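Local coordinates for protein glutamate racemase (Bacillus anthracis, PDB 2DWU) that belongs to the Asp/Glu/hydantoin racemase family of two-domain alpha/beta enzymes and holds D-glutamic acid and a potassium ion in this structure, at residues D182-G187 with K200-D205; T153-R158 with P192-Y197; R28-E33 with T221-K226. All coordinates share one frame; numbering follows the deposited sequence.

Contact 1: D182-G187 with K200-D205; sequences DTLILG and KELGED
L184 and L202 meet methyl to methyl, CD2 of L184 lying 3.6 Å from CD1 of L202, and this single apolar touch illustrates how a strand and the helix that follows it can be joined through very few atoms. The two side chains cross at about a right angle. L184 extends its CG opposite its own backbone N (chi1 172°), which lifts the isobutyl group off the sheet toward the helix; L202, at the C-terminal end of helix 195-202, reaches across to it. Both leucines also rest on helix 162-177, L184 on L176 and L202 on L173 and T177, so the pair belongs to a wider apolar layer.

The elements joined here form a beta-alpha-beta unit: strand 183-187, helix 195-202 and strand 207-210, the two strands running parallel and adjacent in the four-stranded sheet. The chain leaves helical geometry at G203, where phi becomes positive (98°). It then passes D205, where contact is resumed by the backbone. The D205 carbonyl O is 3.6 Å from D182 O and 3.8 Å from D182 CB, while the D205 carboxylate leads away from the strand. These are van der Waals approaches; the backbone hydrogen bonds on this side go to T207, from D182 and L184, and to I209, from L184.

The D182 carboxylate faces another way. Its OD1 accepts T183 OG1 at 2.9 Å, from 51° above the carboxylate plane, and is also bonded to T111 OG1. OD2 takes the backbone N-H groups of K112 and K113. With both oxygens engaged, the carboxylate ties the start of strand 183-187 to the loop that follows helix 100-110.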
# COMPACT_ATOMS: atom_id res chain seq x y z
N ASP B 182 0.46 18.42 -5.45
CA ASP B 182 0.83 17.50 -6.52
C ASP B 182 0.13 16.16 -6.31
O ASP B 182 0.35 15.22 -7.07
CB ASP B 182 2.36 17.31 -6.62
CG ASP B 182 2.98 16.58 -5.43
OD1 ASP B 182 2.26 16.22 -4.47
OD2 ASP B 182 4.22 16.38 -5.48
N THR B 183 -0.74 16.10 -5.31
CA THR B 183 -1.47 14.87 -4.96
C THR B 183 -2.87 15.26 -4.46
O THR B 183 -3.01 16.26 -3.77
CB THR B 183 -0.69 14.15 -3.81
OG1 THR B 183 0.64 13.86 -4.26
CG2 THR B 183 -1.40 12.84 -3.40
N LEU B 184 -3.90 14.50 -4.82
CA LEU B 184 -5.26 14.79 -4.37
C LEU B 184 -5.90 13.49 -3.91
O LEU B 184 -5.97 12.52 -4.68
CB LEU B 184 -6.12 15.37 -5.51
CG LEU B 184 -7.60 15.49 -5.09
CD1 LEU B 184 -7.75 16.68 -4.18
CD2 LEU B 184 -8.51 15.62 -6.32
N ILE B 185 -6.36 13.46 -2.67
CA ILE B 185 -7.04 12.29 -2.14
C ILE B 185 -8.54 12.42 -2.38
O ILE B 185 -9.16 13.43 -2.00
CB ILE B 185 -6.79 12.14 -0.63
CG1 ILE B 185 -5.29 11.96 -0.36
CG2 ILE B 185 -7.62 10.93 -0.08
CD1 ILE B 185 -4.92 12.05 1.13
N LEU B 186 -9.14 11.43 -3.04
CA LEU B 186 -10.59 11.42 -3.23
C LEU B 186 -11.19 10.88 -1.93
O LEU B 186 -11.42 9.66 -1.78
CB LEU B 186 -10.96 10.51 -4.40
CG LEU B 186 -10.34 10.85 -5.74
CD1 LEU B 186 -10.91 9.91 -6.84
CD2 LEU B 186 -10.65 12.32 -6.10
N GLY B 187 -11.44 11.79 -0.99
CA GLY B 187 -11.94 11.44 0.33
C GLY B 187 -13.43 11.22 0.48
O GLY B 187 -14.02 11.63 1.48
N LYS B 200 -9.12 16.21 -15.53
CA LYS B 200 -9.20 17.25 -16.54
C LYS B 200 -9.11 18.64 -15.90
O LYS B 200 -8.48 19.56 -16.44
CB LYS B 200 -10.51 17.12 -17.33
CG LYS B 200 -10.82 18.31 -18.23
CD LYS B 200 -9.87 18.40 -19.42
CE LYS B 200 -10.16 17.30 -20.42
NZ LYS B 200 -10.18 15.96 -19.78
N GLU B 201 -9.74 18.78 -14.74
CA GLU B 201 -9.76 20.06 -14.05
C GLU B 201 -8.44 20.41 -13.35
O GLU B 201 -8.03 21.57 -13.36
CB GLU B 201 -10.91 20.06 -13.03
CG GLU B 201 -11.20 21.42 -12.40
CD GLU B 201 -11.78 22.43 -13.40
OE1 GLU B 201 -11.52 23.64 -13.22
OE2 GLU B 201 -12.50 22.03 -14.34
N LEU B 202 -7.77 19.43 -12.76
CA LEU B 202 -6.52 19.71 -12.06
C LEU B 202 -5.25 19.59 -12.88
O LEU B 202 -4.23 20.20 -12.53
CB LEU B 202 -6.41 18.83 -10.82
CG LEU B 202 -7.52 19.07 -9.79
CD1 LEU B 202 -7.29 18.20 -8.56
CD2 LEU B 202 -7.55 20.54 -9.38
N GLY B 203 -5.30 18.82 -13.95
CA GLY B 203 -4.11 18.67 -14.78
C GLY B 203 -3.29 17.43 -14.51
O GLY B 203 -3.47 16.74 -13.51
N GLU B 204 -2.36 17.18 -15.43
CA GLU B 204 -1.45 16.03 -15.39
C GLU B 204 -0.50 16.01 -14.21
O GLU B 204 -0.01 14.95 -13.83
CB GLU B 204 -0.61 16.02 -16.67
CG GLU B 204 -1.41 15.97 -17.95
CD GLU B 204 -1.85 14.56 -18.31
OE1 GLU B 204 -2.45 13.89 -17.44
OE2 GLU B 204 -1.59 14.14 -19.46
N ASP B 205 -0.21 17.17 -13.63
CA ASP B 205 0.74 17.23 -12.53
C ASP B 205 0.20 16.87 -11.15
O ASP B 205 0.93 16.96 -10.17
CB ASP B 205 1.38 18.61 -12.49
CG ASP B 205 2.15 18.93 -13.76
OD1 ASP B 205 2.96 18.08 -14.20
OD2 ASP B 205 1.95 20.03 -14.32

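Contact 2: T153-R158 with P192-Y197; sequences TVVENR and PLLESY
V155 with L193 and L194 makes a buried apolar contact between the last turn of helix 151-157 and the 3-10 segment that leads into helix 195-202. One branched side chain serves both partners by dividing its methyls between them. CG2 of V155 faces L194, lying 3.5 Å from its CG and 3.7 Å from its CD2, and is nested in the fork of the isobutyl group rather than set against one methyl. The other branch, CG1, stands opposite the backbone N of V155 (chi1 165°), and this rotation turns it toward L193, whose CD1 is 3.8 Å away. That second approach is less certain, since L193 was modelled in two conformers.

The leucines are consecutive and their backbone is tightly turned: E195 N donates to P192 O at 3.1 Å, and L194 occupies the N-cap position of the helix. L194 also packs on V165 of helix 162-177, whereas V155 and L193 both touch W255, on a helix associated with the six-stranded sheet of the other domain.

Next to V155, E156 OE2 is hydrogen-bonded to NE2 of H190, and H190 is also packed on by V155. Because H190 lines the D-glutamic acid pocket and the V155 side chain is about 9 Å from that ligand, the contact forms second-shell packing beside the interdomain binding site.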
# COMPACT_ATOMS: atom_id res chain seq x y z
N THR B 153 -24.04 13.78 -4.52
CA THR B 153 -25.40 13.80 -5.08
C THR B 153 -25.33 13.82 -6.60
O THR B 153 -26.12 13.16 -7.28
CB THR B 153 -26.20 15.02 -4.58
OG1 THR B 153 -26.16 15.05 -3.15
CG2 THR B 153 -27.65 14.92 -5.01
N VAL B 154 -24.36 14.55 -7.14
CA VAL B 154 -24.17 14.60 -8.58
C VAL B 154 -23.91 13.20 -9.11
O VAL B 154 -24.49 12.78 -10.11
CB VAL B 154 -22.99 15.56 -8.97
CG1 VAL B 154 -22.50 15.27 -10.39
CG2 VAL B 154 -23.47 17.00 -8.87
N VAL B 155 -23.05 12.45 -8.42
CA VAL B 155 -22.73 11.11 -8.85
C VAL B 155 -23.95 10.18 -8.82
O VAL B 155 -24.14 9.40 -9.74
CB VAL B 155 -21.59 10.51 -7.97
CG1 VAL B 155 -21.50 8.99 -8.15
CG2 VAL B 155 -20.27 11.14 -8.39
N GLU B 156 -24.77 10.26 -7.78
CA GLU B 156 -25.94 9.38 -7.72
C GLU B 156 -27.13 9.79 -8.57
O GLU B 156 -27.90 8.94 -9.03
CB GLU B 156 -26.42 9.24 -6.28
CG GLU B 156 -25.61 8.28 -5.46
CD GLU B 156 -26.26 7.97 -4.12
OE1 GLU B 156 -27.48 7.67 -4.10
OE2 GLU B 156 -25.56 8.02 -3.09
N ASN B 157 -27.28 11.09 -8.82
CA ASN B 157 -28.47 11.56 -9.53
C ASN B 157 -28.36 12.32 -10.84
O ASN B 157 -29.38 12.52 -11.51
CB ASN B 157 -29.29 12.42 -8.57
CG ASN B 157 -29.59 11.72 -7.28
OD1 ASN B 157 -29.38 12.27 -6.20
ND2 ASN B 157 -30.07 10.49 -7.38
N ARG B 158 -27.15 12.74 -11.22
CA ARG B 158 -27.01 13.56 -12.42
C ARG B 158 -25.81 13.13 -13.27
O ARG B 158 -25.39 13.88 -14.15
CB ARG B 158 -26.81 15.02 -12.01
CG ARG B 158 -27.68 15.52 -10.85
CD ARG B 158 -29.09 15.85 -11.30
NE ARG B 158 -29.12 16.95 -12.26
CZ ARG B 158 -29.16 18.24 -11.95
NH1 ARG B 158 -29.18 19.13 -12.92
NH2 ARG B 158 -29.18 18.65 -10.68
N PRO B 192 -14.53 8.31 -7.10
CA PRO B 192 -13.85 7.61 -8.19
C PRO B 192 -14.66 7.71 -9.49
O PRO B 192 -14.08 7.69 -10.56
CB PRO B 192 -13.77 6.17 -7.69
CG PRO B 192 -13.54 6.34 -6.20
CD PRO B 192 -14.54 7.49 -5.87
N LEU B 193 -15.98 7.79 -9.40
CA LEU B 193 -16.74 7.88 -10.63
C LEU B 193 -16.51 9.18 -11.38
O LEU B 193 -16.81 9.29 -12.58
CB LEU B 193 -18.23 7.68 -10.35
CG LEU B 193 -18.56 6.21 -10.11
CD1 LEU B 193 -20.07 6.03 -10.09
CD2 LEU B 193 -17.94 5.35 -11.22
N LEU B 194 -15.94 10.17 -10.69
CA LEU B 194 -15.69 11.48 -11.30
C LEU B 194 -14.23 11.64 -11.66
O LEU B 194 -13.82 12.74 -12.02
CB LEU B 194 -16.02 12.60 -10.31
CG LEU B 194 -17.45 12.69 -9.81
CD1 LEU B 194 -17.54 13.74 -8.69
CD2 LEU B 194 -18.36 13.06 -10.98
N GLU B 195 -13.46 10.57 -11.55
CA GLU B 195 -12.02 10.68 -11.79
C GLU B 195 -11.62 11.40 -13.06
O GLU B 195 -10.74 12.29 -13.02
CB GLU B 195 -11.33 9.33 -11.72
CG GLU B 195 -9.82 9.47 -11.93
CD GLU B 195 -9.03 8.23 -11.59
OE1 GLU B 195 -9.50 7.10 -11.90
OE2 GLU B 195 -7.93 8.38 -11.02
N SER B 196 -12.24 11.05 -14.18
CA SER B 196 -11.89 11.71 -15.42
C SER B 196 -12.11 13.21 -15.40
O SER B 196 -11.28 13.96 -15.91
CB SER B 196 -12.67 11.11 -16.59
OG SER B 196 -12.28 9.77 -16.78
N TYR B 197 -13.22 13.64 -14.81
CA TYR B 197 -13.54 15.06 -14.75
C TYR B 197 -12.53 15.78 -13.89
O TYR B 197 -12.08 16.87 -14.22
CB TYR B 197 -14.93 15.29 -14.13
CG TYR B 197 -16.08 14.77 -14.96
CD1 TYR B 197 -16.59 13.49 -14.76
CD2 TYR B 197 -16.65 15.56 -15.95
CE1 TYR B 197 -17.65 13.02 -15.54
CE2 TYR B 197 -17.69 15.10 -16.73
CZ TYR B 197 -18.19 13.83 -16.52
OH TYR B 197 -19.24 13.39 -17.30

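Contact 3: R28-E33 with T221-K226; sequences RQLPKE and TILQHK
The carboxylate of E33 is gripped at both oxygens while lying against L223: OE1 forms a salt bridge with K71 NZ, OE2 accepts the backbone N-H of A230, and that same OE2 is 3.8 Å from CD1 of L223. It is an example of a buried charge that can sit beside a methyl group because its polar needs are met elsewhere; K71 probably helps to keep it ionised. A bend at chi2 (-65°) folds the E33 chain, and its end comes at L223 from the opposite direction, with the carboxylate carbon CD 3.9 Å from L223 CD1.

L30 adds a looser apolar touch, its CD1 being 4.1 Å from the same CD1 of L223. One leucine methyl is therefore shared by both residues, which close a type I beta turn running from L30 to E33. The bond from E33 N to L30 O, 3.1 Å long, spans that turn, at whose two ends the side chains meet the same partner. Around them, L223 packs on I10 of strand 9-14 and on I228 and L229, while L30 also rests on L219 and S220.

The turn borders the second subunit as well: K32 NZ, projecting from it, bonds to the carbonyl O atoms of H135 and E136 and to T139 OG1 of that neighbouring subunit. Within the chain, the L30-E33 turn connects helix 20-29 to strand 35-39, which lies next to strand 9-14 in the six-stranded parallel sheet, so what helix 211-226 covers here is the second connection of a beta-alpha-beta unit in an alpha/beta domain.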
# COMPACT_ATOMS: atom_id res chain seq x y z
N ARG B 28 -11.62 -7.29 -6.07
CA ARG B 28 -10.55 -7.40 -7.05
C ARG B 28 -9.19 -7.78 -6.47
O ARG B 28 -8.50 -8.65 -7.00
CB ARG B 28 -10.42 -6.08 -7.82
CG ARG B 28 -9.45 -6.13 -9.00
CD ARG B 28 -9.42 -4.79 -9.74
NE ARG B 28 -8.78 -3.72 -8.97
CZ ARG B 28 -7.46 -3.61 -8.83
NH1 ARG B 28 -6.66 -4.49 -9.40
NH2 ARG B 28 -6.96 -2.62 -8.10
N GLN B 29 -8.78 -7.11 -5.40
CA GLN B 29 -7.46 -7.35 -4.82
C GLN B 29 -7.38 -8.49 -3.79
O GLN B 29 -6.30 -8.99 -3.51
CB GLN B 29 -6.95 -6.05 -4.18
CG GLN B 29 -6.82 -4.89 -5.15
CD GLN B 29 -6.17 -3.70 -4.48
OE1 GLN B 29 -5.14 -3.84 -3.83
NE2 GLN B 29 -6.78 -2.52 -4.63
N LEU B 30 -8.52 -8.90 -3.25
CA LEU B 30 -8.57 -10.01 -2.28
C LEU B 30 -9.70 -10.93 -2.77
O LEU B 30 -10.73 -11.10 -2.10
CB LEU B 30 -8.89 -9.47 -0.89
CG LEU B 30 -7.67 -8.81 -0.21
CD1 LEU B 30 -8.15 -7.95 0.95
CD2 LEU B 30 -6.71 -9.88 0.28
N PRO B 31 -9.50 -11.52 -3.94
CA PRO B 31 -10.52 -12.40 -4.53
C PRO B 31 -10.89 -13.65 -3.79
O PRO B 31 -11.85 -14.31 -4.19
CB PRO B 31 -9.98 -12.70 -5.93
CG PRO B 31 -8.48 -12.69 -5.71
CD PRO B 31 -8.26 -11.52 -4.73
N LYS B 32 -10.18 -14.01 -2.73
CA LYS B 32 -10.57 -15.20 -1.97
C LYS B 32 -11.40 -14.85 -0.72
O LYS B 32 -11.91 -15.74 -0.05
CB LYS B 32 -9.35 -16.01 -1.54
CG LYS B 32 -8.47 -16.40 -2.70
CD LYS B 32 -7.33 -17.26 -2.25
CE LYS B 32 -6.35 -17.50 -3.38
NZ LYS B 32 -5.26 -18.44 -2.93
N GLU B 33 -11.54 -13.56 -0.42
CA GLU B 33 -12.32 -13.13 0.74
C GLU B 33 -13.81 -13.00 0.41
O GLU B 33 -14.19 -12.78 -0.75
CB GLU B 33 -11.82 -11.78 1.25
CG GLU B 33 -10.35 -11.74 1.66
CD GLU B 33 -10.02 -12.62 2.86
OE1 GLU B 33 -10.92 -12.85 3.71
OE2 GLU B 33 -8.85 -13.07 2.98
N THR B 221 -2.76 -6.10 3.49
CA THR B 221 -1.56 -6.05 4.29
C THR B 221 -1.82 -6.53 5.72
O THR B 221 -1.07 -7.35 6.27
CB THR B 221 -1.03 -4.59 4.34
OG1 THR B 221 -0.75 -4.12 3.02
CG2 THR B 221 0.24 -4.53 5.20
N ILE B 222 -2.91 -6.04 6.31
CA ILE B 222 -3.23 -6.39 7.68
C ILE B 222 -3.69 -7.83 7.81
O ILE B 222 -3.29 -8.52 8.74
CB ILE B 222 -4.28 -5.41 8.24
CG1 ILE B 222 -3.64 -4.02 8.42
CG2 ILE B 222 -4.74 -5.86 9.65
CD1 ILE B 222 -4.68 -2.91 8.62
N LEU B 223 -4.53 -8.30 6.90
CA LEU B 223 -4.97 -9.70 7.01
C LEU B 223 -3.77 -10.63 6.90
O LEU B 223 -3.68 -11.60 7.63
CB LEU B 223 -5.98 -10.05 5.91
CG LEU B 223 -7.33 -9.32 5.91
CD1 LEU B 223 -8.15 -9.75 4.65
CD2 LEU B 223 -8.08 -9.62 7.21
N GLN B 224 -2.84 -10.33 5.99
CA GLN B 224 -1.70 -11.23 5.87
C GLN B 224 -0.76 -11.13 7.08
O GLN B 224 -0.24 -12.15 7.55
CB GLN B 224 -0.95 -10.98 4.56
CG GLN B 224 0.16 -12.02 4.31
CD GLN B 224 0.45 -12.16 2.84
OE1 GLN B 224 0.36 -11.20 2.08
NE2 GLN B 224 0.82 -13.37 2.42
N HIS B 225 -0.57 -9.92 7.59
CA HIS B 225 0.27 -9.73 8.77
C HIS B 225 -0.27 -10.56 9.93
O HIS B 225 0.51 -11.18 10.69
CB HIS B 225 0.26 -8.25 9.17
CG HIS B 225 0.79 -7.99 10.54
ND1 HIS B 225 2.11 -8.21 10.88
CD2 HIS B 225 0.18 -7.57 11.67
CE1 HIS B 225 2.29 -7.94 12.15
NE2 HIS B 225 1.13 -7.54 12.66
N LYS B 226 -1.59 -10.57 10.06
CA LYS B 226 -2.26 -11.30 11.13
C LYS B 226 -2.38 -12.80 10.85
O LYS B 226 -2.78 -13.56 11.74
CB LYS B 226 -3.65 -10.71 11.36
CG LYS B 226 -3.64 -9.22 11.66
CD LYS B 226 -3.71 -8.97 13.12
CE LYS B 226 -5.03 -9.46 13.68
NZ LYS B 226 -5.07 -9.35 15.15

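Overall arrangement
Contacts 1 and 2 are neighbours, with centres 15 Å apart, and share helix 195-202: contact 1 uses its end and contact 2 its beginning. They touch directly, L186 CD1 lying 4.0 Å from P192 N, and their segments alternate along the chain. Both belong to the domain built on the four-stranded sheet. Contact 3 lies about 28 Å from each, centre to centre, beside the six-stranded sheet, and across the centre of the chain from contact 2. Its segments enclose the other two in sequence, because the chain enters the four-stranded domain and returns through helix 211-226. The three contacts thus sample both domains, with D-glutamic acid bound between them.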